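Local coordinates for penicillin-binding 1 transmembrane protein MrcA (Nitrosomonas europaea ATCC 19718, PDB 3D0F) that probably polymerises and cross-links peptidoglycan in the bacterial cell wall as a bifunctional glycosyltransferase-transpeptidase, of which this chain is the OB-like domain, at residues L17-R20 and E21-Q24; A51-K54 and N55-I59. All coordinates share one frame; numbering follows the deposited sequence. Where two conformers were deposited one is given.

Interaction 1 of 2, residues L17-R20 and E21-Q24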
loop_
_atom_site.group_PDB
_atom_site.type_symbol
_atom_site.label_atom_id
_atom_site.label_comp_id
_atom_site.label_asym_id
_atom_site.label_seq_id
_atom_site.Cartn_x
_atom_site.Cartn_y
_atom_site.Cartn_z
ATOM N N LEU A 17 -19.440 -13.465 -4.000
ATOM C CA LEU A 17 -18.663 -12.271 -3.740
ATOM C C LEU A 17 -18.119 -12.123 -2.322
ATOM O O LEU A 17 -17.447 -11.133 -2.021
ATOM C CB LEU A 17 -19.486 -11.034 -4.120
ATOM C CG LEU A 17 -20.019 -11.051 -5.551
ATOM C CD1 LEU A 17 -20.941 -9.878 -5.726
ATOM C CD2 LEU A 17 -18.894 -11.003 -6.592
ATOM N N LYS A 18 -18.427 -13.083 -1.438
ATOM C CA LYS A 18 -17.778 -13.156 -0.128
ATOM C C LYS A 18 -16.718 -14.261 -0.059
ATOM O O LYS A 18 -16.101 -14.436 0.985
ATOM C CB LYS A 18 -18.815 -13.368 0.992
ATOM C CG LYS A 18 -19.336 -12.060 1.639
ATOM C CD LYS A 18 -20.415 -11.433 0.804
ATOM C CE LYS A 18 -21.765 -12.066 1.121
ATOM N NZ LYS A 18 -22.813 -11.659 0.133
ATOM N N ASP A 19 -16.507 -14.988 -1.165
ATOM C CA ASP A 19 -15.461 -16.039 -1.217
ATOM C C ASP A 19 -14.115 -15.361 -1.384
ATOM O O ASP A 19 -13.669 -15.117 -2.496
ATOM C CB ASP A 19 -15.719 -17.006 -2.359
ATOM C CG ASP A 19 -14.753 -18.216 -2.351
ATOM O OD1 ASP A 19 -13.684 -18.112 -1.726
ATOM O OD2 ASP A 19 -15.062 -19.236 -2.986
ATOM N N ARG A 20 -13.467 -15.054 -0.276
ATOM C CA ARG A 20 -12.213 -14.327 -0.287
ATOM C C ARG A 20 -11.089 -15.073 -0.986
ATOM O O ARG A 20 -10.292 -14.472 -1.709
ATOM C CB ARG A 20 -11.808 -13.925 1.124
ATOM C CG ARG A 20 -12.870 -13.061 1.780
ATOM C CD ARG A 20 -12.267 -12.154 2.801
ATOM N NE ARG A 20 -11.794 -12.895 3.962
ATOM C CZ ARG A 20 -11.072 -12.356 4.938
ATOM N NH1 ARG A 20 -10.713 -11.069 4.888
ATOM N NH2 ARG A 20 -10.693 -13.113 5.968
ATOM N N GLU A 21 -11.048 -16.394 -0.810
ATOM C CA GLU A 21 -10.021 -17.214 -1.487
ATOM C C GLU A 21 -10.108 -17.099 -3.012
ATOM O O GLU A 21 -9.091 -16.910 -3.686
ATOM C CB GLU A 21 -10.185 -18.679 -1.086
ATOM C CG GLU A 21 -9.162 -19.645 -1.679
ATOM C CD GLU A 21 -9.284 -21.060 -1.112
ATOM O OE1 GLU A 21 -10.177 -21.817 -1.578
ATOM O OE2 GLU A 21 -8.484 -21.400 -0.209
ATOM N N ALA A 22 -11.308 -17.231 -3.547
ATOM C CA ALA A 22 -11.534 -17.109 -4.974
ATOM C C ALA A 22 -11.170 -15.708 -5.485
ATOM O O ALA A 22 -10.565 -15.583 -6.561
ATOM C CB ALA A 22 -12.981 -17.383 -5.292
ATOM N N LEU A 23 -11.561 -14.682 -4.725
ATOM C CA LEU A 23 -11.262 -13.308 -5.088
ATOM C C LEU A 23 -9.767 -13.054 -5.041
ATOM O O LEU A 23 -9.218 -12.399 -5.932
ATOM C CB LEU A 23 -12.006 -12.282 -4.198
ATOM C CG LEU A 23 -13.523 -12.356 -4.389
ATOM C CD1 LEU A 23 -14.233 -11.610 -3.289
ATOM C CD2 LEU A 23 -13.936 -11.823 -5.793
ATOM N N GLN A 24 -9.065 -13.547 -4.013
ATOM C CA GLN A 24 -7.597 -13.412 -3.965
ATOM C C GLN A 24 -6.964 -14.116 -5.151
ATOM O O GLN A 24 -5.995 -13.651 -5.755
ATOM C CB GLN A 24 -7.012 -14.057 -2.692
ATOM C CG GLN A 24 -7.241 -13.268 -1.423
ATOM C CD GLN A 24 -6.544 -11.897 -1.358
ATOM O OE1 GLN A 24 -5.662 -11.533 -2.180
ATOM N NE2 GLN A 24 -6.925 -11.135 -0.341
#
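Asp-19 turns its carboxylate back over the first turn of helix 20-26, where OD1 accepts from the amide of Ala-22 at 3.1 Å (Asp-19 OD1 to Ala-22 N). The bond is almost straight, 172° at the hydrogen, yet the donor comes from above the carboxylate plane instead of along its rim. With CG trans to the backbone N (chi1 -173°), the acid folds beside its own carbonyl and reaches that amide. The methyl of Ala-22 then rests against the flat group, its CB 3.5 Å from Asp-19 CG. Glu-21, which runs outward in an extended chain, keeps its carboxylate clear of this one.

The main chain of Asp-19 is used as well: its O takes the amide of Leu-23 at 3.1 Å (Leu-23 N to Asp-19 O). Leu-23, the buried member, lays its branch along this strip of backbone, with CD1 3.5 Å from Leu-17 O and CG 3.4 Å from Asp-19 O, while Leu-13 and Pro-14 pack on it from the preceding loop. Arg-20 opens the helix proper and accepts from Gln-24 (Gln-24 N to Arg-20 O, 2.8 Å). Its side chain reaches outward to the second subunit, where NH1 bonds to Gly-56 O and Phe-52 packs on Arg-20 and Leu-23; in the conformer given, Gln-24 NE2 bonds to Lys-54 O of that subunit. An aspartate N-cap bonded to the amide three residues on is a classic helix start, used here on a short helix that docks against the partner subunit.

Interaction 2 of 2, residues A51-K54 and N55-I59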
loop_
_atom_site.group_PDB
_atom_site.type_symbol
_atom_site.label_atom_id
_atom_site.label_comp_id
_atom_site.label_asym_id
_atom_site.label_seq_id
_atom_site.Cartn_x
_atom_site.Cartn_y
_atom_site.Cartn_z
ATOM N N ALA A 51 10.723 4.139 12.601
ATOM C CA ALA A 51 10.830 4.476 11.194
ATOM C C ALA A 51 9.764 5.495 10.784
ATOM O O ALA A 51 8.655 5.488 11.340
ATOM C CB ALA A 51 10.768 3.203 10.321
ATOM N N PHE A 52 10.097 6.366 9.846
ATOM C CA PHE A 52 9.203 7.396 9.330
ATOM C C PHE A 52 8.627 6.938 7.991
ATOM O O PHE A 52 9.364 6.523 7.113
ATOM C CB PHE A 52 9.995 8.700 9.119
ATOM C CG PHE A 52 9.164 9.865 8.656
ATOM C CD1 PHE A 52 8.586 10.707 9.583
ATOM C CD2 PHE A 52 9.050 10.167 7.318
ATOM C CE1 PHE A 52 7.819 11.821 9.180
ATOM C CE2 PHE A 52 8.259 11.264 6.890
ATOM C CZ PHE A 52 7.673 12.085 7.840
ATOM N N ARG A 53 7.309 6.948 7.848
ATOM C CA ARG A 53 6.698 6.526 6.572
ATOM C C ARG A 53 6.157 7.741 5.784
ATOM O O ARG A 53 6.050 8.811 6.319
ATOM C CB ARG A 53 5.619 5.449 6.780
ATOM C CG ARG A 53 4.556 5.754 7.720
ATOM C CD ARG A 53 3.769 4.465 7.954
ATOM N NE ARG A 53 2.557 4.634 8.665
ATOM C CZ ARG A 53 1.338 4.655 8.105
ATOM N NH1 ARG A 53 1.181 4.584 6.792
ATOM N NH2 ARG A 53 0.273 4.777 8.862
ATOM N N LYS A 54 5.800 7.528 4.529
ATOM C CA LYS A 54 5.393 8.630 3.644
ATOM C C LYS A 54 4.223 9.428 4.141
ATOM O O LYS A 54 4.132 10.624 3.838
ATOM C CB LYS A 54 5.028 8.063 2.273
ATOM C CG LYS A 54 6.208 7.604 1.463
ATOM C CD LYS A 54 6.959 8.785 0.842
ATOM C CE LYS A 54 6.265 9.434 -0.364
ATOM N NZ LYS A 54 7.204 10.356 -1.162
ATOM N N ASN A 55 3.302 8.811 4.870
ATOM C CA ASN A 55 2.133 9.562 5.361
ATOM C C ASN A 55 2.487 10.503 6.524
ATOM O O ASN A 55 1.608 11.211 7.055
ATOM C CB ASN A 55 0.979 8.610 5.709
ATOM C CG ASN A 55 1.042 8.094 7.111
ATOM O OD1 ASN A 55 2.124 7.949 7.676
ATOM N ND2 ASN A 55 -0.113 7.871 7.713
ATOM N N GLY A 56 3.762 10.516 6.921
ATOM C CA GLY A 56 4.268 11.399 7.939
ATOM C C GLY A 56 4.282 10.829 9.351
ATOM O O GLY A 56 4.657 11.521 10.291
ATOM N N GLU A 57 3.806 9.598 9.519
ATOM C CA GLU A 57 3.784 9.032 10.846
ATOM C C GLU A 57 5.095 8.292 11.133
ATOM O O GLU A 57 5.759 7.781 10.223
ATOM C CB GLU A 57 2.527 8.169 11.025
ATOM C CG GLU A 57 1.274 9.063 11.042
ATOM C CD GLU A 57 -0.062 8.349 11.114
ATOM O OE1 GLU A 57 -0.193 7.185 10.692
ATOM O OE2 GLU A 57 -1.015 9.005 11.586
ATOM N N THR A 58 5.478 8.311 12.402
ATOM C CA THR A 58 6.644 7.569 12.879
ATOM C C THR A 58 6.058 6.338 13.560
ATOM O O THR A 58 5.166 6.419 14.418
ATOM C CB THR A 58 7.545 8.373 13.799
ATOM O OG1 THR A 58 8.090 9.510 13.091
ATOM C CG2 THR A 58 8.709 7.501 14.309
ATOM N N ILE A 59 6.508 5.198 13.099
ATOM C CA ILE A 59 6.064 3.900 13.639
ATOM C C ILE A 59 7.200 3.262 14.444
ATOM O O ILE A 59 8.360 3.591 14.247
ATOM C CB ILE A 59 5.604 2.906 12.521
ATOM C CG1 ILE A 59 6.703 2.634 11.482
ATOM C CG2 ILE A 59 4.332 3.445 11.800
ATOM C CD1 ILE A 59 6.366 1.541 10.450
HETATM O O HOH W 1 2.946 5.683 4.542
#
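Asn-55 lays its amide over one face of the Arg-53 guanidinium, the planes 24° apart, with OD1 3.3 Å above the guanidinium's centre. The same OD1 accepts from Glu-57 N at 3.0 Å, an Asx turn, and ND2 donates to Glu-57 OE1 at 3.1 Å in the conformer given. A water bridges Asn-55 N and Arg-53 NH1.

With Gly-56 N bonded to Arg-53 O (2.9 Å) and Arg-53 N to Glu-57 O (3.0 Å), Gly-56 and Glu-57 form a G1 bulge after the type I turn, Gly-56 taking the positive phi (93°) of its first position. Its backbone packs against the Phe-52 ring, CA 3.5 Å from Phe-52 CZ.

Glu-57, in that same conformer, forms a salt bridge through OE1 with Arg-53 NH2 at 3.1 Å, the side chains running alongside each other. Thr-58, in a non-hydrogen-bonded pair with Phe-52, sets OG1 at the ring's edge. Ile-59 completes a hydrogen-bonded pair with Ala-51, and its CG2 touches the guanidinium edge of Arg-53; Trp-100 packs on both side chains.

Stacked and bridged, the arginine is probably held rigid; in that conformer OE1 takes two donors, which would probably favour its ionised form.

Overall arrangement
Interaction 1 is a surface contact and interaction 2 a partly buried one; their centres lie 32 Å apart, on opposite sides of the chain's centre, with no touch between them. The first holds a short helix outside the sheet, relying on main-chain bonds and one capping carboxylate. The second joins strands 48-53 and 58-61, the latter outermost in the antiparallel sheet within this chain, and adds a charged, stacked side-chain cluster to backbone pairing. They meet through the dimer instead: helix 20-26 of one subunit sits on the hairpin turn of the other, so the capped helix and the braced turn face each other across the dimer.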